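Local coordinates for hypothetical protein PH1109 (PDB 2D59) that is of unknown function but belongs to the CoA-binding domain family and has a Rossmann-like fold built on a five-stranded parallel sheet, at residues Ser31-Pro34 against Glu35-Ala38; Phe84-Pro87 against Lys88-Met91; Val105-Gln108 against Tyr109-Asn113; Tyr112-Glu115 against Ala116-Ala120. All blocks are in the same frame, centred on the assembly; numbering follows the deposited sequence.

All four interactions are local. Each lies at or just after the C-terminal end of a sheet strand; interaction 3 includes the end of strand 104-107 itself. Interaction 1 stands apart, its centre about 17 Å from that of interaction 2, which it touches where A38 meets F84. Interactions 2, 3 and 4 cluster, with centres about 8 to 10 Å apart. Interactions 3 and 4 share Y112 and N113 and run on into each other. Interaction 2 is a surface contact; the others are partly buried. Chemistry follows place. Interaction 1 is a turn with charged chains outside, 2 a helix start with a threonine bond, 3 an aromatic pair beside a type II turn with two bound waters, and 4 a helix start with a buried serine.

Interaction 1. Residues Ser31-Pro34 against Glu35-Ala38; sequences SPKP and ERDA
K33 and R36 close a type I beta turn. The chain doubles back here: the CA 31 to 34 and CA 35 to 38 directions lie 143° apart, and the S31 and A38 CA atoms are 6.1 Å from each other. R36 N donates to K33 O at 3.1 Å. R36 is also the N-cap residue of the helix that follows. S31 makes an ST turn, its OG accepting from K33 N at 3.1 Å. Water 1 accepts from S31 N and gives a weak bond to A38 O, so it spans the mouth of the bend.

The side chains of K33 and R36 run alongside one another in the same direction, with K33 CB 3.6 Å from R36 CG. With chi1 at 77° and a bend at chi2, the E35 carboxylate comes back across K33. E35 OE2 comes to 3.0 Å from K33 CB, while K33 NZ stays 5.3 Å from E35 OE2, so the contact is made by the carbon chain and not by the ammonium group.

The bend links strand 24-28 to helix 37-47. S31 O accepts from N39 of that helix, and D37 and A38 pack on F84 in the loop after strand 80-83.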
ATOM      1  N   SER A  31     -10.666   2.430   4.959  1.00 19.98           N
ATOM      2  CA  SER A  31     -11.966   3.022   5.248  1.00 22.03           C
ATOM      3  C   SER A  31     -13.107   2.029   5.055  1.00 22.09           C
ATOM      4  O   SER A  31     -13.069   1.193   4.154  1.00 20.93           O
ATOM      5  CB  SER A  31     -12.183   4.234   4.337  1.00 26.63           C
ATOM      6  OG  SER A  31     -13.509   4.724   4.429  1.00 25.55           O
ATOM      7  N   PRO A  32     -14.140   2.106   5.911  1.00 21.58           N
ATOM      8  CA  PRO A  32     -15.293   1.207   5.815  1.00 18.86           C
ATOM      9  C   PRO A  32     -16.268   1.678   4.732  1.00 18.32           C
ATOM     10  O   PRO A  32     -17.221   0.979   4.393  1.00 21.57           O
ATOM     11  CB  PRO A  32     -15.893   1.279   7.215  1.00 21.37           C
ATOM     12  CG  PRO A  32     -15.657   2.714   7.582  1.00 19.94           C
ATOM     13  CD  PRO A  32     -14.227   2.948   7.120  1.00 20.05           C
ATOM     14  N   LYS A  33     -16.016   2.868   4.191  1.00 19.73           N
ATOM     15  CA  LYS A  33     -16.863   3.448   3.153  1.00 23.05           C
ATOM     16  C   LYS A  33     -16.626   2.764   1.810  1.00 25.14           C
ATOM     17  O   LYS A  33     -15.560   2.906   1.212  1.00 25.08           O
ATOM     18  CB  LYS A  33     -16.583   4.946   3.028  1.00 28.14           C
ATOM     19  CG  LYS A  33     -16.833   5.729   4.307  1.00 32.54           C
ATOM     20  CD  LYS A  33     -16.446   7.191   4.135  1.00 38.27           C
ATOM     21  CE  LYS A  33     -16.637   7.974   5.421  1.00 38.81           C
ATOM     22  NZ  LYS A  33     -16.183   9.386   5.272  1.00 45.11           N
ATOM     23  N   PRO A  34     -17.631   2.029   1.311  1.00 23.92           N
ATOM     24  CA  PRO A  34     -17.560   1.303   0.037  1.00 24.66           C
ATOM     25  C   PRO A  34     -17.156   2.117  -1.191  1.00 25.32           C
ATOM     26  O   PRO A  34     -16.542   1.577  -2.116  1.00 28.18           O
ATOM     27  CB  PRO A  34     -18.966   0.728  -0.110  1.00 25.27           C
ATOM     28  CG  PRO A  34     -19.406   0.538   1.303  1.00 25.12           C
ATOM     29  CD  PRO A  34     -18.942   1.816   1.952  1.00 21.88           C
ATOM     30  N   GLU A  35     -17.495   3.402  -1.207  1.00 23.14           N
ATOM     31  CA  GLU A  35     -17.186   4.235  -2.363  1.00 25.76           C
ATOM     32  C   GLU A  35     -15.773   4.803  -2.400  1.00 22.82           C
ATOM     33  O   GLU A  35     -15.363   5.375  -3.410  1.00 25.99           O
ATOM     34  CB  GLU A  35     -18.208   5.377  -2.480  1.00 27.35           C
ATOM     35  CG  GLU A  35     -18.025   6.549  -1.521  1.00 29.59           C
ATOM     36  CD  GLU A  35     -18.091   6.159  -0.057  1.00 33.54           C
ATOM     37  OE1 GLU A  35     -18.852   5.233   0.292  1.00 23.41           O
ATOM     38  OE2 GLU A  35     -17.388   6.798   0.755  1.00 44.09           O
ATOM     39  N   ARG A  36     -15.027   4.645  -1.310  1.00 23.44           N
ATOM     40  CA  ARG A  36     -13.658   5.149  -1.244  1.00 25.73           C
ATOM     41  C   ARG A  36     -12.691   4.149  -1.867  1.00 21.18           C
ATOM     42  O   ARG A  36     -12.847   2.941  -1.700  1.00 20.98           O
ATOM     43  CB  ARG A  36     -13.268   5.414   0.212  1.00 29.25           C
ATOM     44  CG  ARG A  36     -14.157   6.436   0.905  1.00 33.15           C
ATOM     45  CD  ARG A  36     -13.680   7.861   0.686  1.00 44.02           C
ATOM     46  NE  ARG A  36     -12.922   8.349   1.835  1.00 49.48           N
ATOM     47  CZ  ARG A  36     -12.471   9.591   1.964  1.00 56.21           C
ATOM     48  NH1 ARG A  36     -11.792   9.944   3.048  1.00 62.26           N
ATOM     49  NH2 ARG A  36     -12.696  10.483   1.008  1.00 55.72           N
ATOM     50  N   ASP A  37     -11.691   4.659  -2.582  1.00 22.01           N
ATOM     51  CA  ASP A  37     -10.702   3.800  -3.230  1.00 20.71           C
ATOM     52  C   ASP A  37     -10.033   2.830  -2.257  1.00 19.52           C
ATOM     53  O   ASP A  37      -9.808   1.667  -2.591  1.00 18.44           O
ATOM     54  CB  ASP A  37      -9.633   4.646  -3.932  1.00 21.00           C
ATOM     55  CG  ASP A  37     -10.200   5.479  -5.065  1.00 29.39           C
ATOM     56  OD1 ASP A  37     -11.119   4.995  -5.756  1.00 27.69           O
ATOM     57  OD2 ASP A  37      -9.720   6.612  -5.273  1.00 36.17           O
ATOM     58  N   ALA A  38      -9.721   3.297  -1.054  1.00 18.76           N
ATOM     59  CA  ALA A  38      -9.080   2.442  -0.060  1.00 19.24           C
ATOM     60  C   ALA A  38      -9.899   1.183   0.217  1.00 18.95           C
ATOM     61  O   ALA A  38      -9.345   0.102   0.410  1.00 17.68           O
ATOM     62  CB  ALA A  38      -8.862   3.214   1.235  1.00 19.39           C
TER
HETATM   63  O   HOH W   1      -9.946   0.001   3.371  1.00 22.65           O

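Interaction 2. Residues Phe84-Pro87 against Lys88-Met91; sequences FVKP and KLTM
The first torsion of T90 (chi1 64°) sets OG1 between its backbone N and carbonyl carbon, turning the hydroxyl back toward P87. The same torsion leaves CG2 facing V85. This is the lead-in from strand 80-83 to helix 87-100 of the Rossmann-like fold.

P87 O is gripped twice by one residue. T90 OG1 donates to it at 2.8 Å, and T90 N donates at 3.2 Å. The hydroxyl is tilted only 16° from the plane of the P87 carbonyl. Its bond fixes the rotation of the threonine side chain, while the amide bond belongs to the turn of the backbone.

K86 O serves the next step back. L89 N donates to K86 O at 2.8 Å. A second, weak bond reaches K86 O from T90 N. The CB of L89 also rests against this oxygen, 3.5 Å from K86 O.

The apolar part of the contact is small. V85 and T90 run antiparallel past one another, and their CG2 atoms meet at 3.9 Å. V85 O is buried by the contact and has no partner in the model.

On the sheet side, V85 packs on V28 of strand 24-28. T90 turns toward the neighbouring helix 114-122, where its side chain touches A116, and M91 touches E115 and K119. F84 also packs on V41 of helix 37-47. V85 lies roughly perpendicular to L89, with V85 CG2 4.1 Å from L89 CB.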
ATOM      1  N   PHE A  84      -2.961   5.413   0.936  1.00 21.02           N
ATOM      2  CA  PHE A  84      -4.145   6.067   0.393  1.00 23.62           C
ATOM      3  C   PHE A  84      -4.332   7.462   0.993  1.00 29.04           C
ATOM      4  O   PHE A  84      -5.332   8.129   0.724  1.00 36.25           O
ATOM      5  CB  PHE A  84      -5.388   5.212   0.657  1.00 20.91           C
ATOM      6  CG  PHE A  84      -5.511   4.027  -0.257  1.00 18.93           C
ATOM      7  CD1 PHE A  84      -6.128   4.153  -1.499  1.00 18.83           C
ATOM      8  CD2 PHE A  84      -4.991   2.790   0.112  1.00 19.48           C
ATOM      9  CE1 PHE A  84      -6.225   3.059  -2.364  1.00 16.04           C
ATOM     10  CE2 PHE A  84      -5.081   1.692  -0.743  1.00 21.09           C
ATOM     11  CZ  PHE A  84      -5.700   1.828  -1.981  1.00 15.77           C
ATOM     12  N   VAL A  85      -3.362   7.906   1.788  1.00 23.68           N
ATOM     13  CA  VAL A  85      -3.444   9.220   2.429  1.00 26.63           C
ATOM     14  C   VAL A  85      -2.799  10.361   1.639  1.00 27.73           C
ATOM     15  O   VAL A  85      -2.016  10.135   0.716  1.00 27.66           O
ATOM     16  CB  VAL A  85      -2.820   9.184   3.844  1.00 23.77           C
ATOM     17  CG1 VAL A  85      -3.580   8.197   4.718  1.00 27.95           C
ATOM     18  CG2 VAL A  85      -1.346   8.805   3.766  1.00 24.37           C
ATOM     19  N   LYS A  86      -3.141  11.590   2.021  1.00 28.37           N
ATOM     20  CA  LYS A  86      -2.628  12.788   1.364  1.00 30.49           C
ATOM     21  C   LYS A  86      -1.107  12.837   1.418  1.00 26.20           C
ATOM     22  O   LYS A  86      -0.496  12.364   2.372  1.00 28.42           O
ATOM     23  CB  LYS A  86      -3.206  14.042   2.033  1.00 32.87           C
ATOM     24  CG  LYS A  86      -4.645  13.885   2.497  1.00 41.23           C
ATOM     25  CD  LYS A  86      -5.552  13.387   1.382  1.00 46.11           C
ATOM     26  CE  LYS A  86      -6.882  12.903   1.943  1.00 51.41           C
ATOM     27  NZ  LYS A  86      -6.683  11.816   2.951  1.00 48.86           N
ATOM     28  N   PRO A  87      -0.477  13.420   0.387  1.00 28.87           N
ATOM     29  CA  PRO A  87       0.982  13.531   0.315  1.00 26.38           C
ATOM     30  C   PRO A  87       1.642  14.008   1.608  1.00 29.17           C
ATOM     31  O   PRO A  87       2.641  13.443   2.047  1.00 26.02           O
ATOM     32  CB  PRO A  87       1.189  14.512  -0.835  1.00 28.19           C
ATOM     33  CG  PRO A  87       0.060  14.175  -1.752  1.00 28.45           C
ATOM     34  CD  PRO A  87      -1.105  14.048  -0.790  1.00 29.66           C
ATOM     35  N   LYS A  88       1.073  15.045   2.212  1.00 31.93           N
ATOM     36  CA  LYS A  88       1.616  15.617   3.438  1.00 36.14           C
ATOM     37  C   LYS A  88       1.617  14.642   4.614  1.00 35.53           C
ATOM     38  O   LYS A  88       2.340  14.843   5.590  1.00 39.26           O
ATOM     39  CB  LYS A  88       0.825  16.872   3.818  1.00 40.40           C
ATOM     40  CG  LYS A  88       1.478  17.729   4.891  1.00 49.01           C
ATOM     41  CD  LYS A  88       2.772  18.355   4.386  1.00 52.50           C
ATOM     42  CE  LYS A  88       3.410  19.241   5.444  1.00 53.41           C
ATOM     43  NZ  LYS A  88       4.649  19.899   4.943  1.00 56.76           N
ATOM     44  N   LEU A  89       0.815  13.585   4.519  1.00 33.49           N
ATOM     45  CA  LEU A  89       0.724  12.606   5.597  1.00 31.05           C
ATOM     46  C   LEU A  89       1.509  11.320   5.349  1.00 30.36           C
ATOM     47  O   LEU A  89       1.639  10.489   6.247  1.00 26.61           O
ATOM     48  CB  LEU A  89      -0.743  12.255   5.853  1.00 35.89           C
ATOM     49  CG  LEU A  89      -1.668  13.425   6.196  1.00 42.03           C
ATOM     50  CD1 LEU A  89      -3.101  12.928   6.308  1.00 41.35           C
ATOM     51  CD2 LEU A  89      -1.215  14.072   7.497  1.00 41.39           C
ATOM     52  N   THR A  90       2.036  11.152   4.140  1.00 27.79           N
ATOM     53  CA  THR A  90       2.782   9.944   3.820  1.00 27.54           C
ATOM     54  C   THR A  90       4.126   9.841   4.532  1.00 28.94           C
ATOM     55  O   THR A  90       4.610   8.739   4.788  1.00 27.94           O
ATOM     56  CB  THR A  90       3.020   9.816   2.304  1.00 25.05           C
ATOM     57  OG1 THR A  90       3.845  10.896   1.849  1.00 24.54           O
ATOM     58  CG2 THR A  90       1.691   9.842   1.560  1.00 22.80           C
ATOM     59  N   MET A  91       4.733  10.980   4.853  1.00 27.51           N
ATOM     60  CA  MET A  91       6.024  10.967   5.532  1.00 30.05           C
ATOM     61  C   MET A  91       5.961  10.166   6.828  1.00 27.10           C
ATOM     62  O   MET A  91       6.794   9.298   7.072  1.00 27.49           O
ATOM     63  CB  MET A  91       6.485  12.395   5.831  1.00 33.84           C
ATOM     64  CG  MET A  91       7.815  12.471   6.569  1.00 31.76           C
ATOM     65  SD  MET A  91       9.167  11.648   5.695  1.00 37.89           S
ATOM     66  CE  MET A  91       9.830  13.016   4.738  1.00 32.19           C
TER

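Interaction 3. Residues Val105-Gln108 against Tyr109-Asn113; sequences VWFQ and YNTYN
F107 and Y112 form a T-shaped aromatic pair. The edge of Y112 is directed at the face of F107, with centroids 4.9 Å apart and planes at 64°. The touching atom is Y112 CD2, which lies over the F107 ring toward its rim and is 3.6 Å from F107 CG. T111 OG1 lies at the edge of the same F107 ring, in its plane, 3.7 Å from F107 CD1. The ring is therefore met on a face and at an edge by consecutive residues.

The hydrogen bonds gather on Q108 O. Q108 to T111 is a type II beta turn, but its backbone bond from T111 N is weak. T111 OG1 makes the shorter bond, donating to Q108 O at 2.7 Å, tilted 27° from the carbonyl plane. With chi1 of 72°, OG1 is swung back over the turn to reach that oxygen.

Waters complete the set. Water 3 donates to Q108 O and accepts from Y112 N, each at 3.1 Å. Water 2 donates to Q108 OE1 and is weakly bound by Y109 N. Q108 NE2 is hydrogen-bonded to D82 OD1 of strand 80-83.

At the end of strand 104-107, the weak backbone bond is thus supplemented by a shorter hydroxyl bond and a bridging water, which probably help hold the turn. The F107-Y112 pair packs next to it.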
ATOM      1  N   VAL A 105       7.097   0.531  -0.712  1.00 23.63           N
ATOM      2  CA  VAL A 105       6.206   1.620  -0.346  1.00 21.58           C
ATOM      3  C   VAL A 105       5.438   1.857  -1.639  1.00 19.18           C
ATOM      4  O   VAL A 105       6.034   2.105  -2.687  1.00 19.66           O
ATOM      5  CB  VAL A 105       6.964   2.905   0.045  1.00 23.66           C
ATOM      6  CG1 VAL A 105       5.965   4.008   0.389  1.00 23.13           C
ATOM      7  CG2 VAL A 105       7.864   2.630   1.237  1.00 31.71           C
ATOM      8  N   TRP A 106       4.120   1.753  -1.568  1.00 18.47           N
ATOM      9  CA  TRP A 106       3.288   1.926  -2.745  1.00 17.00           C
ATOM     10  C   TRP A 106       2.401   3.159  -2.624  1.00 16.21           C
ATOM     11  O   TRP A 106       1.466   3.181  -1.826  1.00 18.68           O
ATOM     12  CB  TRP A 106       2.428   0.672  -2.941  1.00 17.02           C
ATOM     13  CG  TRP A 106       1.675   0.626  -4.237  1.00 17.55           C
ATOM     14  CD1 TRP A 106       0.791   1.557  -4.705  1.00 18.20           C
ATOM     15  CD2 TRP A 106       1.714  -0.419  -5.220  1.00 15.10           C
ATOM     16  NE1 TRP A 106       0.277   1.156  -5.913  1.00 16.78           N
ATOM     17  CE2 TRP A 106       0.823  -0.054  -6.252  1.00 15.78           C
ATOM     18  CE3 TRP A 106       2.409  -1.632  -5.323  1.00 15.93           C
ATOM     19  CZ2 TRP A 106       0.614  -0.853  -7.382  1.00 17.28           C
ATOM     20  CZ3 TRP A 106       2.199  -2.430  -6.447  1.00 18.03           C
ATOM     21  CH2 TRP A 106       1.307  -2.035  -7.460  1.00 17.12           C
ATOM     22  N   PHE A 107       2.708   4.185  -3.416  1.00 17.01           N
ATOM     23  CA  PHE A 107       1.938   5.424  -3.423  1.00 17.71           C
ATOM     24  C   PHE A 107       0.780   5.308  -4.410  1.00 20.48           C
ATOM     25  O   PHE A 107       0.991   5.233  -5.622  1.00 18.10           O
ATOM     26  CB  PHE A 107       2.831   6.598  -3.836  1.00 17.94           C
ATOM     27  CG  PHE A 107       3.847   6.996  -2.796  1.00 16.72           C
ATOM     28  CD1 PHE A 107       3.536   7.941  -1.820  1.00 18.20           C
ATOM     29  CD2 PHE A 107       5.119   6.436  -2.804  1.00 19.37           C
ATOM     30  CE1 PHE A 107       4.484   8.325  -0.870  1.00 17.65           C
ATOM     31  CE2 PHE A 107       6.075   6.814  -1.857  1.00 19.49           C
ATOM     32  CZ  PHE A 107       5.754   7.761  -0.890  1.00 20.98           C
ATOM     33  N   GLN A 108      -0.443   5.284  -3.894  1.00 16.13           N
ATOM     34  CA  GLN A 108      -1.619   5.203  -4.749  1.00 18.07           C
ATOM     35  C   GLN A 108      -1.800   6.568  -5.421  1.00 17.70           C
ATOM     36  O   GLN A 108      -1.079   7.518  -5.117  1.00 20.29           O
ATOM     37  CB  GLN A 108      -2.853   4.852  -3.914  1.00 15.95           C
ATOM     38  CG  GLN A 108      -2.858   3.440  -3.330  1.00 15.99           C
ATOM     39  CD  GLN A 108      -3.393   2.397  -4.294  1.00 17.73           C
ATOM     40  OE1 GLN A 108      -4.353   2.647  -5.026  1.00 22.54           O
ATOM     41  NE2 GLN A 108      -2.794   1.213  -4.277  1.00 13.56           N
ATOM     42  N   TYR A 109      -2.761   6.665  -6.330  1.00 19.62           N
ATOM     43  CA  TYR A 109      -3.010   7.913  -7.040  1.00 21.49           C
ATOM     44  C   TYR A 109      -3.192   9.123  -6.122  1.00 23.28           C
ATOM     45  O   TYR A 109      -3.880   9.051  -5.102  1.00 24.42           O
ATOM     46  CB  TYR A 109      -4.239   7.763  -7.943  1.00 24.52           C
ATOM     47  CG  TYR A 109      -4.061   6.747  -9.052  1.00 25.05           C
ATOM     48  CD1 TYR A 109      -2.988   6.839  -9.936  1.00 30.52           C
ATOM     49  CD2 TYR A 109      -4.970   5.701  -9.225  1.00 29.36           C
ATOM     50  CE1 TYR A 109      -2.821   5.917 -10.965  1.00 30.31           C
ATOM     51  CE2 TYR A 109      -4.811   4.771 -10.255  1.00 30.39           C
ATOM     52  CZ  TYR A 109      -3.733   4.889 -11.120  1.00 33.26           C
ATOM     53  OH  TYR A 109      -3.570   3.989 -12.151  1.00 37.98           O
ATOM     54  N   ASN A 110      -2.554  10.227  -6.499  1.00 24.48           N
ATOM     55  CA  ASN A 110      -2.634  11.487  -5.766  1.00 26.27           C
ATOM     56  C   ASN A 110      -2.182  11.431  -4.308  1.00 25.60           C
ATOM     57  O   ASN A 110      -2.772  12.087  -3.451  1.00 25.74           O
ATOM     58  CB  ASN A 110      -4.066  12.030  -5.828  1.00 33.84           C
ATOM     59  CG  ASN A 110      -4.566  12.198  -7.251  1.00 41.25           C
ATOM     60  OD1 ASN A 110      -4.693  11.226  -7.995  1.00 53.00           O
ATOM     61  ND2 ASN A 110      -4.852  13.436  -7.636  1.00 48.51           N
ATOM     62  N   THR A 111      -1.138  10.658  -4.028  1.00 21.20           N
ATOM     63  CA  THR A 111      -0.621  10.552  -2.665  1.00 20.10           C
ATOM     64  C   THR A 111       0.890  10.774  -2.623  1.00 20.74           C
ATOM     65  O   THR A 111       1.478  10.891  -1.548  1.00 22.62           O
ATOM     66  CB  THR A 111      -0.881   9.153  -2.061  1.00 22.30           C
ATOM     67  OG1 THR A 111      -0.018   8.196  -2.690  1.00 18.95           O
ATOM     68  CG2 THR A 111      -2.321   8.731  -2.276  1.00 19.82           C
ATOM     69  N   TYR A 112       1.519  10.840  -3.790  1.00 21.27           N
ATOM     70  CA  TYR A 112       2.969  10.985  -3.847  1.00 21.78           C
ATOM     71  C   TYR A 112       3.573  12.277  -3.297  1.00 23.23           C
ATOM     72  O   TYR A 112       3.112  13.380  -3.593  1.00 24.80           O
ATOM     73  CB  TYR A 112       3.452  10.764  -5.282  1.00 16.84           C
ATOM     74  CG  TYR A 112       4.932  10.500  -5.379  1.00 21.91           C
ATOM     75  CD1 TYR A 112       5.835  11.533  -5.644  1.00 21.94           C
ATOM     76  CD2 TYR A 112       5.435   9.214  -5.193  1.00 22.50           C
ATOM     77  CE1 TYR A 112       7.206  11.286  -5.725  1.00 19.92           C
ATOM     78  CE2 TYR A 112       6.797   8.955  -5.270  1.00 17.95           C
ATOM     79  CZ  TYR A 112       7.676   9.993  -5.539  1.00 18.18           C
ATOM     80  OH  TYR A 112       9.021   9.717  -5.631  1.00 23.72           O
ATOM     81  N   ASN A 113       4.617  12.111  -2.490  1.00 21.84           N
ATOM     82  CA  ASN A 113       5.362  13.215  -1.886  1.00 21.85           C
ATOM     83  C   ASN A 113       6.825  12.844  -2.106  1.00 22.89           C
ATOM     84  O   ASN A 113       7.265  11.784  -1.664  1.00 23.74           O
ATOM     85  CB  ASN A 113       5.076  13.306  -0.383  1.00 25.33           C
ATOM     86  CG  ASN A 113       5.888  14.394   0.298  1.00 26.24           C
ATOM     87  OD1 ASN A 113       5.494  15.561   0.322  1.00 36.52           O
ATOM     88  ND2 ASN A 113       7.037  14.021   0.839  1.00 26.18           N
TER
HETATM   89  O   HOH W   2      -5.690   5.149  -5.763  1.00 22.51           O
HETATM   90  O   HOH W   3       0.793   9.625  -6.510  1.00 35.08           O

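Interaction 4. Residues Tyr112-Glu115 against Ala116-Ala120; sequences YNRE and ASKKA
Y112 and S117 meet through their hydroxyls: Y112 OH and S117 OG are hydrogen-bonded at 2.7 Å, and either could be the donor. Chi1 of S117 is 178°, which puts OG anti to the backbone N and turns it back toward the residues before the helix. The serine lies oblique to the tyrosine ring, with S117 CB 3.4 Å from Y112 CZ. S117 is buried and packs on F107 and on I127 of strand 126-129.

N113 is the N-cap residue. Its CB lies 4.1 Å from A116 CB, and its side chain also touches T90 of helix 87-100. This is the start of helix 114-122, the crossover helix of a beta-alpha-beta unit between strands 104-107 and 126-129. N113 O accepts from S117 N at 3.0 Å. K118 N bonds to R114 O at 2.9 Å, and K119 N to E115 O, in the usual helical pattern.

K118 points away from the turn. R114 curls toward it: R114 NH1 comes to 4.3 Å from K118 CD, a loose contact with the aliphatic stem. R114 NH2 makes a salt bridge with E115 OE2, though the modelled 2.4 Å is too short to be trusted. K119 bends at chi3 (-64°), and its NZ makes a salt bridge with E95 of helix 87-100.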
ATOM      1  N   TYR A 112       1.519  10.840  -3.790  1.00 21.27           N
ATOM      2  CA  TYR A 112       2.969  10.985  -3.847  1.00 21.78           C
ATOM      3  C   TYR A 112       3.573  12.277  -3.297  1.00 23.23           C
ATOM      4  O   TYR A 112       3.112  13.380  -3.593  1.00 24.80           O
ATOM      5  CB  TYR A 112       3.452  10.764  -5.282  1.00 16.84           C
ATOM      6  CG  TYR A 112       4.932  10.500  -5.379  1.00 21.91           C
ATOM      7  CD1 TYR A 112       5.835  11.533  -5.644  1.00 21.94           C
ATOM      8  CD2 TYR A 112       5.435   9.214  -5.193  1.00 22.50           C
ATOM      9  CE1 TYR A 112       7.206  11.286  -5.725  1.00 19.92           C
ATOM     10  CE2 TYR A 112       6.797   8.955  -5.270  1.00 17.95           C
ATOM     11  CZ  TYR A 112       7.676   9.993  -5.539  1.00 18.18           C
ATOM     12  OH  TYR A 112       9.021   9.717  -5.631  1.00 23.72           O
ATOM     13  N   ASN A 113       4.617  12.111  -2.490  1.00 21.84           N
ATOM     14  CA  ASN A 113       5.362  13.215  -1.886  1.00 21.85           C
ATOM     15  C   ASN A 113       6.825  12.844  -2.106  1.00 22.89           C
ATOM     16  O   ASN A 113       7.265  11.784  -1.664  1.00 23.74           O
ATOM     17  CB  ASN A 113       5.076  13.306  -0.383  1.00 25.33           C
ATOM     18  CG  ASN A 113       5.888  14.394   0.298  1.00 26.24           C
ATOM     19  OD1 ASN A 113       5.494  15.561   0.322  1.00 36.52           O
ATOM     20  ND2 ASN A 113       7.037  14.021   0.839  1.00 26.18           N
ATOM     21  N   ARG A 114       7.581  13.701  -2.786  1.00 22.24           N
ATOM     22  CA  ARG A 114       8.978  13.380  -3.067  1.00 24.50           C
ATOM     23  C   ARG A 114       9.872  13.254  -1.839  1.00 25.07           C
ATOM     24  O   ARG A 114      10.805  12.455  -1.833  1.00 25.24           O
ATOM     25  CB  ARG A 114       9.587  14.393  -4.042  1.00 28.82           C
ATOM     26  CG  ARG A 114       9.768  15.795  -3.500  1.00 25.13           C
ATOM     27  CD  ARG A 114      10.589  16.630  -4.481  1.00 37.35           C
ATOM     28  NE  ARG A 114      11.953  16.119  -4.612  1.00 31.12           N
ATOM     29  CZ  ARG A 114      12.890  16.256  -3.679  1.00 37.80           C
ATOM     30  NH1 ARG A 114      14.106  15.759  -3.869  1.00 39.13           N
ATOM     31  NH2 ARG A 114      12.616  16.902  -2.556  1.00 40.51           N
ATOM     32  N   GLU A 115       9.597  14.035  -0.801  1.00 27.64           N
ATOM     33  CA  GLU A 115      10.411  13.970   0.409  1.00 26.96           C
ATOM     34  C   GLU A 115      10.241  12.623   1.109  1.00 28.04           C
ATOM     35  O   GLU A 115      11.219  11.999   1.519  1.00 28.66           O
ATOM     36  CB  GLU A 115      10.032  15.115   1.353  1.00 27.76           C
ATOM     37  CG  GLU A 115      10.390  16.492   0.814  1.00 39.53           C
ATOM     38  CD  GLU A 115      11.882  16.765   0.858  1.00 48.25           C
ATOM     39  OE1 GLU A 115      12.416  16.993   1.963  1.00 55.50           O
ATOM     40  OE2 GLU A 115      12.526  16.744  -0.210  1.00 56.68           O
ATOM     41  N   ALA A 116       8.995  12.178   1.240  1.00 25.95           N
ATOM     42  CA  ALA A 116       8.703  10.900   1.882  1.00 21.57           C
ATOM     43  C   ALA A 116       9.279   9.752   1.056  1.00 26.05           C
ATOM     44  O   ALA A 116       9.823   8.790   1.600  1.00 26.12           O
ATOM     45  CB  ALA A 116       7.198  10.730   2.038  1.00 19.83           C
ATOM     46  N   SER A 117       9.160   9.860  -0.263  1.00 25.23           N
ATOM     47  CA  SER A 117       9.673   8.835  -1.162  1.00 23.25           C
ATOM     48  C   SER A 117      11.192   8.763  -1.084  1.00 25.09           C
ATOM     49  O   SER A 117      11.774   7.679  -1.098  1.00 24.35           O
ATOM     50  CB  SER A 117       9.254   9.140  -2.602  1.00 22.43           C
ATOM     51  OG  SER A 117       9.789   8.188  -3.503  1.00 29.20           O
ATOM     52  N   LYS A 118      11.832   9.925  -0.997  1.00 25.94           N
ATOM     53  CA  LYS A 118      13.287   9.985  -0.922  1.00 24.03           C
ATOM     54  C   LYS A 118      13.800   9.260   0.317  1.00 26.53           C
ATOM     55  O   LYS A 118      14.744   8.478   0.240  1.00 30.13           O
ATOM     56  CB  LYS A 118      13.757  11.440  -0.900  1.00 28.32           C
ATOM     57  CG  LYS A 118      15.267  11.602  -0.857  1.00 30.69           C
ATOM     58  CD  LYS A 118      15.658  13.071  -0.903  1.00 32.80           C
ATOM     59  CE  LYS A 118      17.167  13.244  -0.864  1.00 36.15           C
ATOM     60  NZ  LYS A 118      17.568  14.676  -0.957  1.00 33.39           N
ATOM     61  N   LYS A 119      13.168   9.517   1.458  1.00 28.99           N
ATOM     62  CA  LYS A 119      13.577   8.871   2.698  1.00 31.71           C
ATOM     63  C   LYS A 119      13.414   7.362   2.565  1.00 29.79           C
ATOM     64  O   LYS A 119      14.289   6.592   2.965  1.00 31.51           O
ATOM     65  CB  LYS A 119      12.742   9.393   3.870  1.00 32.16           C
ATOM     66  CG  LYS A 119      13.143   8.823   5.224  1.00 38.23           C
ATOM     67  CD  LYS A 119      12.409   9.514   6.361  1.00 43.18           C
ATOM     68  CE  LYS A 119      12.793  10.982   6.456  1.00 44.32           C
ATOM     69  NZ  LYS A 119      12.078  11.673   7.565  1.00 47.37           N
ATOM     70  N   ALA A 120      12.294   6.941   1.987  1.00 29.25           N
ATOM     71  CA  ALA A 120      12.033   5.521   1.797  1.00 29.35           C
ATOM     72  C   ALA A 120      13.110   4.902   0.913  1.00 26.91           C
ATOM     73  O   ALA A 120      13.620   3.820   1.202  1.00 28.37           O
ATOM     74  CB  ALA A 120      10.662   5.324   1.164  1.00 26.73           C
TER